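Local coordinates for leucine-rich repeat protein (Bacteroides thetaiotaomicron, PDB 4ECN) that is of unknown function but, as an extracellular protein built largely of leucine-rich repeats, probably takes part in protein binding, at residues 45-50 and 86-91; 55-60 and 76-81; 82-87 and 108-113; 13-18 and 121-126. All coordinates share one frame; numbering follows the deposited sequence.

Interaction 1: residues 45-50 and 86-91; sequences KVVMTH and KIVGYY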
loop_
_atom_site.group_PDB
_atom_site.type_symbol
_atom_site.label_atom_id
_atom_site.label_comp_id
_atom_site.label_asym_id
_atom_site.label_seq_id
_atom_site.Cartn_x
_atom_site.Cartn_y
_atom_site.Cartn_z
ATOM N N LYS A 45 -1.210 56.535 3.203
ATOM C CA LYS A 45 -2.085 56.319 2.057
ATOM C C LYS A 45 -2.282 54.819 1.955
ATOM O O LYS A 45 -1.399 54.085 1.511
ATOM C CB LYS A 45 -1.536 56.967 0.759
ATOM C CG LYS A 45 -2.497 56.896 -0.453
ATOM C CD LYS A 45 -2.072 57.803 -1.633
ATOM C CE LYS A 45 -0.837 57.344 -2.378
ATOM N NZ LYS A 45 -0.251 58.424 -3.221
ATOM N N VAL A 46 -3.404 54.358 2.461
ATOM C CA VAL A 46 -3.701 52.942 2.460
ATOM C C VAL A 46 -4.429 52.611 1.140
ATOM O O VAL A 46 -5.491 53.169 0.828
ATOM C CB VAL A 46 -4.495 52.517 3.725
ATOM C CG1 VAL A 46 -4.757 51.021 3.730
ATOM C CG2 VAL A 46 -3.759 52.925 5.000
ATOM N N VAL A 47 -3.811 51.721 0.361
ATOM C CA VAL A 47 -4.330 51.239 -0.915
ATOM C C VAL A 47 -5.227 50.017 -0.620
ATOM O O VAL A 47 -4.781 49.059 0.018
ATOM C CB VAL A 47 -3.169 50.926 -1.905
ATOM C CG1 VAL A 47 -3.683 50.325 -3.211
ATOM C CG2 VAL A 47 -2.337 52.171 -2.182
HETATM N N MSE A 48 -6.489 50.071 -1.061
HETATM C CA MSE A 48 -7.469 49.001 -0.841
HETATM C C MSE A 48 -8.198 48.593 -2.104
HETATM O O MSE A 48 -8.213 49.347 -3.078
HETATM C CB MSE A 48 -8.531 49.447 0.171
HETATM C CG MSE A 48 -8.063 49.510 1.601
HETATM SE SE MSE A 48 -9.308 50.608 2.615
HETATM C CE MSE A 48 -8.761 52.409 1.923
ATOM N N THR A 49 -8.875 47.429 -2.054
ATOM C CA THR A 49 -9.707 46.903 -3.139
ATOM C C THR A 49 -11.038 46.388 -2.563
ATOM O O THR A 49 -11.036 45.572 -1.639
ATOM C CB THR A 49 -8.976 45.807 -3.934
ATOM O OG1 THR A 49 -8.546 44.784 -3.040
ATOM C CG2 THR A 49 -7.794 46.334 -4.735
ATOM N N HIS A 50 -12.164 46.891 -3.098
ATOM C CA HIS A 50 -13.520 46.495 -2.698
ATOM C C HIS A 50 -14.332 46.180 -3.955
ATOM O O HIS A 50 -14.839 47.099 -4.618
ATOM C CB HIS A 50 -14.204 47.581 -1.827
ATOM C CG HIS A 50 -15.644 47.309 -1.465
ATOM N ND1 HIS A 50 -16.011 46.214 -0.684
ATOM C CD2 HIS A 50 -16.752 48.048 -1.717
ATOM C CE1 HIS A 50 -17.324 46.299 -0.534
ATOM N NE2 HIS A 50 -17.814 47.389 -1.128
ATOM N N LYS A 86 -9.841 44.684 0.972
ATOM C CA LYS A 86 -8.540 44.039 1.039
ATOM C C LYS A 86 -7.481 45.111 0.861
ATOM O O LYS A 86 -7.506 45.813 -0.149
ATOM C CB LYS A 86 -8.404 42.905 -0.001
ATOM C CG LYS A 86 -7.119 42.069 0.165
ATOM C CD LYS A 86 -6.736 41.214 -1.057
ATOM C CE LYS A 86 -6.230 42.020 -2.238
ATOM N NZ LYS A 86 -5.834 41.145 -3.370
ATOM N N ILE A 87 -6.602 45.284 1.876
ATOM C CA ILE A 87 -5.465 46.218 1.853
ATOM C C ILE A 87 -4.418 45.635 0.902
ATOM O O ILE A 87 -4.074 44.449 1.036
ATOM C CB ILE A 87 -4.871 46.488 3.273
ATOM C CG1 ILE A 87 -5.937 46.863 4.314
ATOM C CG2 ILE A 87 -3.731 47.526 3.226
ATOM C CD1 ILE A 87 -5.457 46.649 5.796
ATOM N N VAL A 88 -3.940 46.443 -0.066
ATOM C CA VAL A 88 -2.923 46.003 -1.030
ATOM C C VAL A 88 -1.538 46.358 -0.457
ATOM O O VAL A 88 -0.607 45.544 -0.497
ATOM C CB VAL A 88 -3.137 46.590 -2.450
ATOM C CG1 VAL A 88 -2.242 45.883 -3.468
ATOM C CG2 VAL A 88 -4.591 46.473 -2.877
ATOM N N GLY A 89 -1.455 47.564 0.101
ATOM C CA GLY A 89 -0.262 48.114 0.723
ATOM C C GLY A 89 -0.514 49.522 1.202
ATOM O O GLY A 89 -1.624 50.041 1.052
ATOM N N TYR A 90 0.513 50.145 1.786
ATOM C CA TYR A 90 0.397 51.497 2.312
ATOM C C TYR A 90 1.727 52.243 2.244
ATOM O O TYR A 90 2.794 51.629 2.241
ATOM C CB TYR A 90 -0.119 51.482 3.770
ATOM C CG TYR A 90 0.780 50.780 4.770
ATOM C CD1 TYR A 90 1.800 51.469 5.430
ATOM C CD2 TYR A 90 0.564 49.449 5.116
ATOM C CE1 TYR A 90 2.619 50.829 6.361
ATOM C CE2 TYR A 90 1.384 48.798 6.037
ATOM C CZ TYR A 90 2.401 49.494 6.665
ATOM O OH TYR A 90 3.191 48.851 7.584
ATOM N N TYR A 91 1.646 53.581 2.220
ATOM C CA TYR A 91 2.814 54.454 2.205
ATOM C C TYR A 91 2.750 55.378 3.402
ATOM O O TYR A 91 1.671 55.878 3.711
ATOM C CB TYR A 91 2.935 55.281 0.888
ATOM C CG TYR A 91 2.705 54.541 -0.421
ATOM C CD1 TYR A 91 1.429 54.440 -0.974
ATOM C CD2 TYR A 91 3.775 54.043 -1.162
ATOM C CE1 TYR A 91 1.211 53.790 -2.192
ATOM C CE2 TYR A 91 3.570 53.399 -2.389
ATOM C CZ TYR A 91 2.285 53.281 -2.902
ATOM O OH TYR A 91 2.046 52.636 -4.096
#
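Lys-45 to Thr-49 pair with Lys-86 to Tyr-91 as antiparallel strands whose axes come within 4.5 Å, and a beta bulge interrupts the ladder. Lys-45 and Tyr-91 exchange both backbone bonds at one end, Thr-49 and Lys-86 at the other. In between, Val-47 N binds Gly-89 O, but Val-47 O takes the amide of Val-88 (2.7 Å between Val-88 N and Val-47 O); Val-47 faces two residues, Val-88 and Gly-89, and beyond this bulge the register is shifted by one. Bulged Val-88 thus comes onto the face of Val-47 and Thr-49: its CB meets Val-47 CG1, and its CG2 lies 3.7 Å from Thr-49 CG2. On that same face Val-47 CG2 lies 3.9 Å from Tyr-91 CE1, at a slant to the ring, while Lys-45 crosses the ring's CD1 side with CE. Thr-49 OG1 sits between its own N and carbonyl carbon (chi1 55°), which brings it to 3.2 Å from Lys-86 O; that carbonyl therefore accepts both N-H and hydroxyl of Thr-49. The opposite face, carrying Val-46, Met-48, Ile-87 and Tyr-90, is buried and mostly apolar, with Val-46 CG1 3.7 Å from Ile-87 CG2. Strand 54-63 flanks strand 43-49, and strands 99-104 and 110-113 flank 83-93; Ile-87 and Tyr-90 pack on strand 118-124, whereas Trp-210 from strand 202-212 covers Val-47, Val-88 and Tyr-91.

Interaction 2: residues 55-60 and 76-81; sequences VSQTLL and DKLQLL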
loop_
_atom_site.group_PDB
_atom_site.type_symbol
_atom_site.label_atom_id
_atom_site.label_comp_id
_atom_site.label_asym_id
_atom_site.label_seq_id
_atom_site.Cartn_x
_atom_site.Cartn_y
_atom_site.Cartn_z
ATOM N N VAL A 55 -9.017 51.465 -5.092
ATOM C CA VAL A 55 -9.033 52.881 -4.722
ATOM C C VAL A 55 -8.286 53.069 -3.356
ATOM O O VAL A 55 -8.450 52.284 -2.413
ATOM C CB VAL A 55 -10.492 53.445 -4.719
ATOM C CG1 VAL A 55 -11.418 52.697 -3.758
ATOM C CG2 VAL A 55 -10.531 54.954 -4.482
ATOM N N SER A 56 -7.423 54.107 -3.319
ATOM C CA SER A 56 -6.586 54.508 -2.183
ATOM C C SER A 56 -7.088 55.807 -1.551
ATOM O O SER A 56 -7.757 56.592 -2.218
ATOM C CB SER A 56 -5.135 54.685 -2.633
ATOM O OG SER A 56 -4.980 55.694 -3.620
ATOM N N GLN A 57 -6.750 56.044 -0.278
ATOM C CA GLN A 57 -7.172 57.250 0.423
ATOM C C GLN A 57 -6.084 57.706 1.383
ATOM O O GLN A 57 -5.504 56.878 2.080
ATOM C CB GLN A 57 -8.499 56.996 1.175
ATOM C CG GLN A 57 -9.067 58.212 1.923
ATOM C CD GLN A 57 -9.658 59.263 1.024
ATOM O OE1 GLN A 57 -10.768 59.106 0.505
ATOM N NE2 GLN A 57 -8.954 60.383 0.871
ATOM N N THR A 58 -5.829 59.020 1.439
ATOM C CA THR A 58 -4.821 59.589 2.331
ATOM C C THR A 58 -5.489 60.045 3.645
ATOM O O THR A 58 -6.554 60.676 3.628
ATOM C CB THR A 58 -4.056 60.741 1.645
ATOM O OG1 THR A 58 -3.615 60.322 0.347
ATOM C CG2 THR A 58 -2.854 61.231 2.471
ATOM N N LEU A 59 -4.842 59.697 4.778
ATOM C CA LEU A 59 -5.227 60.032 6.155
ATOM C C LEU A 59 -4.023 60.557 6.924
ATOM O O LEU A 59 -2.889 60.275 6.546
ATOM C CB LEU A 59 -5.824 58.804 6.889
ATOM C CG LEU A 59 -7.175 58.285 6.406
ATOM C CD1 LEU A 59 -7.364 56.840 6.782
ATOM C CD2 LEU A 59 -8.325 59.147 6.896
ATOM N N LEU A 60 -4.266 61.299 8.008
ATOM C CA LEU A 60 -3.200 61.835 8.854
ATOM C C LEU A 60 -2.911 60.893 10.032
ATOM O O LEU A 60 -3.793 60.153 10.483
ATOM C CB LEU A 60 -3.562 63.245 9.385
ATOM C CG LEU A 60 -3.746 64.383 8.373
ATOM C CD1 LEU A 60 -4.731 65.414 8.888
ATOM C CD2 LEU A 60 -2.422 65.031 8.011
ATOM N N ASP A 76 -6.543 58.924 11.493
ATOM C CA ASP A 76 -7.838 59.609 11.555
ATOM C C ASP A 76 -8.960 58.658 11.095
ATOM O O ASP A 76 -8.680 57.703 10.360
ATOM C CB ASP A 76 -7.831 60.879 10.660
ATOM C CG ASP A 76 -7.153 62.153 11.165
ATOM O OD1 ASP A 76 -7.230 62.426 12.384
ATOM O OD2 ASP A 76 -6.699 62.958 10.317
ATOM N N LYS A 77 -10.219 58.911 11.507
ATOM C CA LYS A 77 -11.361 58.089 11.075
ATOM C C LYS A 77 -11.526 58.150 9.560
ATOM O O LYS A 77 -11.400 59.225 8.970
ATOM C CB LYS A 77 -12.679 58.542 11.744
ATOM C CG LYS A 77 -13.089 57.854 13.042
ATOM C CD LYS A 77 -14.480 58.391 13.472
ATOM C CE LYS A 77 -15.084 57.688 14.673
ATOM N NZ LYS A 77 -16.509 58.068 14.894
ATOM N N LEU A 78 -11.808 57.009 8.936
ATOM C CA LEU A 78 -12.042 56.943 7.501
ATOM C C LEU A 78 -13.453 56.419 7.231
ATOM O O LEU A 78 -13.737 55.253 7.519
ATOM C CB LEU A 78 -10.976 56.061 6.817
ATOM C CG LEU A 78 -11.196 55.687 5.339
ATOM C CD1 LEU A 78 -11.254 56.919 4.447
ATOM C CD2 LEU A 78 -10.145 54.706 4.867
ATOM N N GLN A 79 -14.327 57.271 6.669
ATOM C CA GLN A 79 -15.681 56.832 6.361
ATOM C C GLN A 79 -15.679 56.026 5.076
ATOM O O GLN A 79 -15.223 56.511 4.041
ATOM C CB GLN A 79 -16.654 58.006 6.266
ATOM C CG GLN A 79 -18.119 57.571 6.231
ATOM C CD GLN A 79 -19.070 58.740 6.252
ATOM O OE1 GLN A 79 -18.720 59.878 6.616
ATOM N NE2 GLN A 79 -20.317 58.472 5.908
ATOM N N LEU A 80 -16.157 54.783 5.160
ATOM C CA LEU A 80 -16.258 53.857 4.040
ATOM C C LEU A 80 -17.598 53.199 4.035
ATOM O O LEU A 80 -18.243 53.157 5.076
ATOM C CB LEU A 80 -15.158 52.782 4.108
ATOM C CG LEU A 80 -13.722 53.219 3.865
ATOM C CD1 LEU A 80 -12.758 52.164 4.352
ATOM C CD2 LEU A 80 -13.481 53.530 2.409
ATOM N N LEU A 81 -18.021 52.653 2.892
ATOM C CA LEU A 81 -19.292 51.956 2.837
ATOM C C LEU A 81 -19.096 50.553 3.400
ATOM O O LEU A 81 -18.095 49.898 3.099
ATOM C CB LEU A 81 -19.868 51.937 1.419
ATOM C CG LEU A 81 -21.381 51.659 1.344
ATOM C CD1 LEU A 81 -22.095 52.686 0.463
ATOM C CD2 LEU A 81 -21.684 50.178 0.985
#
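Leu-60 and Asp-76 join strands 54-63 and 73-81 where this antiparallel pair begins to part, a surface contact in the first DUF4458 domain, whose family belongs to the transthyretin clan of beta folds. A single backbone bond links the two segments: Asp-76 N donates to Leu-60 O at 3.2 Å, nearly in line with the C=O. From there the chains diverge to join different neighbours, since Leu-59 is backbone-bonded to Ile-44 of strand 43-49 and Leu-78 to Val-13 of strand 10-18, and from here on the two strands meet through side chains. Leu-59 reaches across with both methyls. Leu-59 CD1 stands 3.7 Å from Leu-78 CB, the two side chains meeting at about a right angle, and Leu-59 CD2 lies against the carbonyls of Asp-76 and Lys-77. Leu-78 is the buried member of the group and also touches Met-48 on strand 43-49. Asp-76 and Leu-60 run alongside each other, with the carboxylate OD2 of Asp-76 3.3 Å from Leu-60 CB, while OD1 is held by Asn-62 ND2. Farther along, Gln-57 uses its aliphatic part: with CG anti to its backbone N (chi1 -178°) and the chain bent at chi2, its CG meets Leu-78 CD1 at 3.6 Å.

Interaction 3: residues 82-87 and 108-113; sequences AGTYKI and DNELTV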
loop_
_atom_site.group_PDB
_atom_site.type_symbol
_atom_site.label_atom_id
_atom_site.label_comp_id
_atom_site.label_asym_id
_atom_site.label_seq_id
_atom_site.Cartn_x
_atom_site.Cartn_y
_atom_site.Cartn_z
ATOM N N ALA A 82 -20.037 50.121 4.252
ATOM C CA ALA A 82 -20.000 48.831 4.946
ATOM C C ALA A 82 -19.811 47.658 3.973
ATOM O O ALA A 82 -20.598 47.488 3.039
ATOM C CB ALA A 82 -21.275 48.635 5.753
ATOM N N GLY A 83 -18.750 46.889 4.207
ATOM C CA GLY A 83 -18.376 45.724 3.411
ATOM C C GLY A 83 -16.937 45.290 3.617
ATOM O O GLY A 83 -16.190 45.940 4.352
ATOM N N THR A 84 -16.533 44.186 2.973
ATOM C CA THR A 84 -15.166 43.676 3.110
ATOM C C THR A 84 -14.253 44.383 2.100
ATOM O O THR A 84 -14.634 44.602 0.949
ATOM C CB THR A 84 -15.102 42.150 2.957
ATOM O OG1 THR A 84 -16.234 41.545 3.592
ATOM C CG2 THR A 84 -13.806 41.562 3.526
ATOM N N TYR A 85 -13.058 44.765 2.574
ATOM C CA TYR A 85 -11.979 45.444 1.854
ATOM C C TYR A 85 -10.678 44.678 2.015
ATOM O O TYR A 85 -10.420 44.106 3.085
ATOM C CB TYR A 85 -11.795 46.876 2.379
ATOM C CG TYR A 85 -12.937 47.830 2.118
ATOM C CD1 TYR A 85 -14.111 47.759 2.861
ATOM C CD2 TYR A 85 -12.783 48.906 1.254
ATOM C CE1 TYR A 85 -15.154 48.660 2.656
ATOM C CE2 TYR A 85 -13.807 49.834 1.063
ATOM C CZ TYR A 85 -14.992 49.710 1.770
ATOM O OH TYR A 85 -16.008 50.616 1.585
ATOM N N LYS A 86 -9.841 44.684 0.972
ATOM C CA LYS A 86 -8.540 44.039 1.039
ATOM C C LYS A 86 -7.481 45.111 0.861
ATOM O O LYS A 86 -7.506 45.813 -0.149
ATOM C CB LYS A 86 -8.404 42.905 -0.001
ATOM C CG LYS A 86 -7.119 42.069 0.165
ATOM C CD LYS A 86 -6.736 41.214 -1.057
ATOM C CE LYS A 86 -6.230 42.020 -2.238
ATOM N NZ LYS A 86 -5.834 41.145 -3.370
ATOM N N ILE A 87 -6.602 45.284 1.876
ATOM C CA ILE A 87 -5.465 46.218 1.853
ATOM C C ILE A 87 -4.418 45.635 0.902
ATOM O O ILE A 87 -4.074 44.449 1.036
ATOM C CB ILE A 87 -4.871 46.488 3.273
ATOM C CG1 ILE A 87 -5.937 46.863 4.314
ATOM C CG2 ILE A 87 -3.731 47.526 3.226
ATOM C CD1 ILE A 87 -5.457 46.649 5.796
ATOM N N ASP A 108 -2.790 39.480 6.777
ATOM C CA ASP A 108 -3.888 40.154 7.482
ATOM C C ASP A 108 -4.412 41.276 6.553
ATOM O O ASP A 108 -4.682 42.396 6.994
ATOM C CB ASP A 108 -3.390 40.691 8.855
ATOM C CG ASP A 108 -2.170 41.623 8.791
ATOM O OD1 ASP A 108 -1.063 41.140 8.407
ATOM O OD2 ASP A 108 -2.310 42.821 9.169
ATOM N N ASN A 109 -4.487 40.967 5.243
ATOM C CA ASN A 109 -4.830 41.903 4.175
ATOM C C ASN A 109 -6.297 42.373 4.225
ATOM O O ASN A 109 -6.560 43.488 3.785
ATOM C CB ASN A 109 -4.537 41.287 2.791
ATOM C CG ASN A 109 -5.052 39.883 2.529
ATOM O OD1 ASN A 109 -5.638 39.205 3.396
ATOM N ND2 ASN A 109 -4.800 39.401 1.317
ATOM N N GLU A 110 -7.225 41.579 4.785
ATOM C CA GLU A 110 -8.644 41.948 4.811
ATOM C C GLU A 110 -9.080 42.685 6.101
ATOM O O GLU A 110 -8.547 42.455 7.191
ATOM C CB GLU A 110 -9.536 40.710 4.627
ATOM C CG GLU A 110 -9.641 40.259 3.174
ATOM C CD GLU A 110 -10.541 39.068 2.894
ATOM O OE1 GLU A 110 -10.138 37.930 3.225
ATOM O OE2 GLU A 110 -11.610 39.264 2.270
ATOM N N LEU A 111 -10.069 43.592 5.926
ATOM C CA LEU A 111 -10.750 44.367 6.962
ATOM C C LEU A 111 -12.214 44.586 6.524
ATOM O O LEU A 111 -12.475 44.861 5.351
ATOM C CB LEU A 111 -10.036 45.709 7.314
ATOM C CG LEU A 111 -9.904 46.873 6.307
ATOM C CD1 LEU A 111 -11.180 47.706 6.229
ATOM C CD2 LEU A 111 -8.853 47.848 6.782
ATOM N N THR A 112 -13.162 44.462 7.459
ATOM C CA THR A 112 -14.577 44.626 7.130
ATOM C C THR A 112 -15.147 45.816 7.897
ATOM O O THR A 112 -15.101 45.832 9.123
ATOM C CB THR A 112 -15.351 43.325 7.425
ATOM O OG1 THR A 112 -14.640 42.204 6.871
ATOM C CG2 THR A 112 -16.766 43.356 6.896
ATOM N N VAL A 113 -15.660 46.818 7.155
ATOM C CA VAL A 113 -16.317 48.018 7.679
ATOM C C VAL A 113 -17.735 47.617 8.060
ATOM O O VAL A 113 -18.344 46.820 7.345
ATOM C CB VAL A 113 -16.279 49.188 6.664
ATOM C CG1 VAL A 113 -16.850 50.465 7.262
ATOM C CG2 VAL A 113 -14.865 49.439 6.166
#
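Leu-111 lies at the apolar centre of this antiparallel strand pair, 83-87 against 110-113, and sends one methyl to Tyr-85 and the other to Ile-87. Its CG stands between the backbone N and the carbonyl carbon (chi1 65°), a placement that sets CD1 4.0 Å from Tyr-85 CB and CD2 3.7 Å from Ile-87 CD1; the Leu-111 and Ile-87 side chains meet at about a right angle. Farther along the same buried face, Val-113 CG2 approaches Tyr-85 CE1 at 3.6 Å, oblique to the ring. This face belongs to the interior of the DUF4458 domain: Leu-111 also packs on Val-13 and Phe-15 of strand 10-18, and Leu-80 of strand 73-81 meets both Tyr-85 and Val-113. The Tyr-85 hydroxyl is hydrogen-bonded to Leu-81 O. The backbones are joined by an antiparallel ladder. Tyr-85 and Leu-111 form a hydrogen-bonded pair with bonds in both directions, Val-113 N donates to Gly-83 O, the return bond from Gly-83 N is weak, and Ile-87 N reaches Asn-109 O at 2.6 Å just before strand 110-113 begins. At this end of the strand pair Asn-109 ND2 also lies 3.6 Å from Lys-86 CD, a contact with the lysine's aliphatic chain. The outer face, with Thr-84, Lys-86, Glu-110 and Thr-112, is polar but meets largely through carbon. Thr-84 CG2 serves two partners, the hydroxyl of Thr-112 (3.5 Å to OG1) and the carboxylate of Glu-110, whose OE2 is 3.4 Å from that same Thr-84 methyl.

Interaction 4: residues 13-18 and 121-126; sequences VQFKLY and KALTVD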
loop_
_atom_site.group_PDB
_atom_site.type_symbol
_atom_site.label_atom_id
_atom_site.label_comp_id
_atom_site.label_asym_id
_atom_site.label_seq_id
_atom_site.Cartn_x
_atom_site.Cartn_y
_atom_site.Cartn_z
ATOM N N VAL A 13 -13.062 53.377 9.960
ATOM C CA VAL A 13 -11.804 52.648 10.134
ATOM C C VAL A 13 -10.741 53.627 10.591
ATOM O O VAL A 13 -10.754 54.802 10.206
ATOM C CB VAL A 13 -11.337 51.879 8.863
ATOM C CG1 VAL A 13 -10.138 50.986 9.154
ATOM C CG2 VAL A 13 -12.457 51.041 8.291
ATOM N N GLN A 14 -9.836 53.131 11.428
ATOM C CA GLN A 14 -8.661 53.837 11.880
ATOM C C GLN A 14 -7.561 52.829 11.928
ATOM O O GLN A 14 -7.840 51.637 12.066
ATOM C CB GLN A 14 -8.859 54.582 13.206
ATOM C CG GLN A 14 -9.147 53.731 14.439
ATOM C CD GLN A 14 -9.330 54.606 15.661
ATOM O OE1 GLN A 14 -9.773 55.767 15.583
ATOM N NE2 GLN A 14 -9.013 54.054 16.825
ATOM N N PHE A 15 -6.321 53.276 11.742
ATOM C CA PHE A 15 -5.186 52.360 11.726
ATOM C C PHE A 15 -4.249 52.656 12.888
ATOM O O PHE A 15 -4.083 53.809 13.294
ATOM C CB PHE A 15 -4.441 52.430 10.382
ATOM C CG PHE A 15 -5.324 52.071 9.207
ATOM C CD1 PHE A 15 -5.511 50.746 8.836
ATOM C CD2 PHE A 15 -5.995 53.056 8.495
ATOM C CE1 PHE A 15 -6.353 50.417 7.772
ATOM C CE2 PHE A 15 -6.837 52.725 7.436
ATOM C CZ PHE A 15 -7.009 51.409 7.079
ATOM N N LYS A 16 -3.686 51.586 13.447
ATOM C CA LYS A 16 -2.744 51.604 14.559
ATOM C C LYS A 16 -1.454 50.915 14.078
ATOM O O LYS A 16 -1.518 49.744 13.692
ATOM C CB LYS A 16 -3.387 50.900 15.775
ATOM C CG LYS A 16 -3.214 51.608 17.109
ATOM C CD LYS A 16 -3.768 50.734 18.232
ATOM C CE LYS A 16 -3.807 51.385 19.594
ATOM N NZ LYS A 16 -4.362 50.461 20.622
ATOM N N LEU A 17 -0.320 51.663 13.993
ATOM C CA LEU A 17 0.974 51.136 13.524
ATOM C C LEU A 17 1.641 50.287 14.619
ATOM O O LEU A 17 1.799 50.745 15.753
ATOM C CB LEU A 17 1.917 52.269 13.068
ATOM C CG LEU A 17 1.652 52.860 11.667
ATOM C CD1 LEU A 17 2.280 54.221 11.509
ATOM C CD2 LEU A 17 2.159 51.943 10.563
ATOM N N TYR A 18 1.991 49.040 14.276
ATOM C CA TYR A 18 2.605 48.079 15.186
ATOM C C TYR A 18 4.009 47.700 14.725
ATOM O O TYR A 18 4.313 47.760 13.529
ATOM C CB TYR A 18 1.732 46.813 15.313
ATOM C CG TYR A 18 0.496 47.010 16.169
ATOM C CD1 TYR A 18 -0.637 47.637 15.660
ATOM C CD2 TYR A 18 0.444 46.531 17.474
ATOM C CE1 TYR A 18 -1.776 47.829 16.444
ATOM C CE2 TYR A 18 -0.698 46.696 18.263
ATOM C CZ TYR A 18 -1.808 47.350 17.744
ATOM O OH TYR A 18 -2.939 47.527 18.511
ATOM N N LYS A 121 -7.818 48.817 12.601
ATOM C CA LYS A 121 -6.977 47.834 11.923
ATOM C C LYS A 121 -5.535 47.987 12.374
ATOM O O LYS A 121 -4.986 49.088 12.463
ATOM C CB LYS A 121 -7.085 47.928 10.385
ATOM C CG LYS A 121 -6.379 46.800 9.612
ATOM C CD LYS A 121 -7.131 45.459 9.667
ATOM C CE LYS A 121 -6.347 44.307 9.100
ATOM N NZ LYS A 121 -5.226 43.903 9.998
ATOM N N ALA A 122 -4.944 46.853 12.687
ATOM C CA ALA A 122 -3.562 46.749 13.087
ATOM C C ALA A 122 -2.680 46.572 11.851
ATOM O O ALA A 122 -2.800 45.574 11.115
ATOM C CB ALA A 122 -3.391 45.581 14.051
ATOM N N LEU A 123 -1.825 47.562 11.601
ATOM C CA LEU A 123 -0.867 47.468 10.521
ATOM C C LEU A 123 0.497 47.187 11.129
ATOM O O LEU A 123 0.998 48.014 11.892
ATOM C CB LEU A 123 -0.857 48.729 9.636
ATOM C CG LEU A 123 -2.051 48.943 8.708
ATOM C CD1 LEU A 123 -1.914 50.248 7.960
ATOM C CD2 LEU A 123 -2.215 47.790 7.723
ATOM N N THR A 124 1.073 46.004 10.844
ATOM C CA THR A 124 2.390 45.632 11.372
ATOM C C THR A 124 3.469 45.969 10.331
ATOM O O THR A 124 3.446 45.444 9.212
ATOM C CB THR A 124 2.427 44.154 11.786
ATOM O OG1 THR A 124 1.426 43.928 12.785
ATOM C CG2 THR A 124 3.789 43.737 12.321
ATOM N N VAL A 125 4.416 46.839 10.708
ATOM C CA VAL A 125 5.504 47.252 9.821
ATOM C C VAL A 125 6.531 46.092 9.689
ATOM O O VAL A 125 7.249 45.772 10.646
ATOM C CB VAL A 125 6.164 48.566 10.312
ATOM C CG1 VAL A 125 7.398 48.920 9.491
ATOM C CG2 VAL A 125 5.168 49.718 10.298
ATOM N N ASP A 126 6.569 45.471 8.487
ATOM C CA ASP A 126 7.468 44.375 8.111
ATOM C C ASP A 126 8.912 44.867 8.088
ATOM O O ASP A 126 9.207 45.907 7.492
ATOM C CB ASP A 126 7.065 43.809 6.732
ATOM C CG ASP A 126 7.761 42.535 6.285
ATOM O OD1 ASP A 126 8.531 41.956 7.087
ATOM O OD2 ASP A 126 7.491 42.083 5.152
#
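A parallel strand pair in an otherwise largely antiparallel sheet ties the two ends of the first beta domain together, with Phe-15 to Tyr-18 alongside Lys-121 to Thr-124. Five backbone bonds zigzag between them: Lys-121 N donates to Gln-14 O, Lys-16 N to Lys-121 O, Leu-123 N to Lys-16 O, Tyr-18 N to Leu-123 O and, with the straightest N-H...O angle, 173°, Val-125 N to Tyr-18 O. On the buried face the Phe-15 ring slants across two neighbours, its CD1 lying 3.6 Å from Lys-121 CB and 3.7 Å from Leu-123 CD1; Val-13 CG1 covers one face of that ring, toward its rim. Leu-17 CD2 continues the apolar row by meeting Val-125 CG2 at 3.8 Å. On the opposite face Tyr-18 lies beside Ala-122; Ala-122 CB lies 3.7 Å from Tyr-18 CE1, oblique to the ring. Lys-121 bends at chi2 (74°) and again at chi4, turning its ammonium back to Ala-122 O, 3.2 Å from Lys-121 NZ, while it forms a salt bridge to Asp-108, so the charged end has two acceptors. Strand 73-81 pairs with the far side of strand 10-18, and on the buried face residues of strands 83-93 and 110-113, among them Ile-87, Tyr-90 and Leu-111, pack over the parallel pair.

All four contacts lie in one mixed sheet of the N-terminal beta domain, about 46 to 58 Å from the chain's centre, with their own centres 9 to 13 Å apart. Interactions 1 and 3 share strand 83-93, overlapping at Lys-86 and Ile-87. Interaction 2 continues from interaction 1 through the neighbouring strands 43-49 and 54-63, and meets interaction 4 through strands 73-81 and 10-18. Along the chain, interaction 4 encloses the other three; interaction 2 is nested within interaction 1 and precedes interaction 3. The buried faces of these contacts meet in a common apolar interior, consistent with a transthyretin-like fold, preceding the second such domain and the leucine-rich repeats.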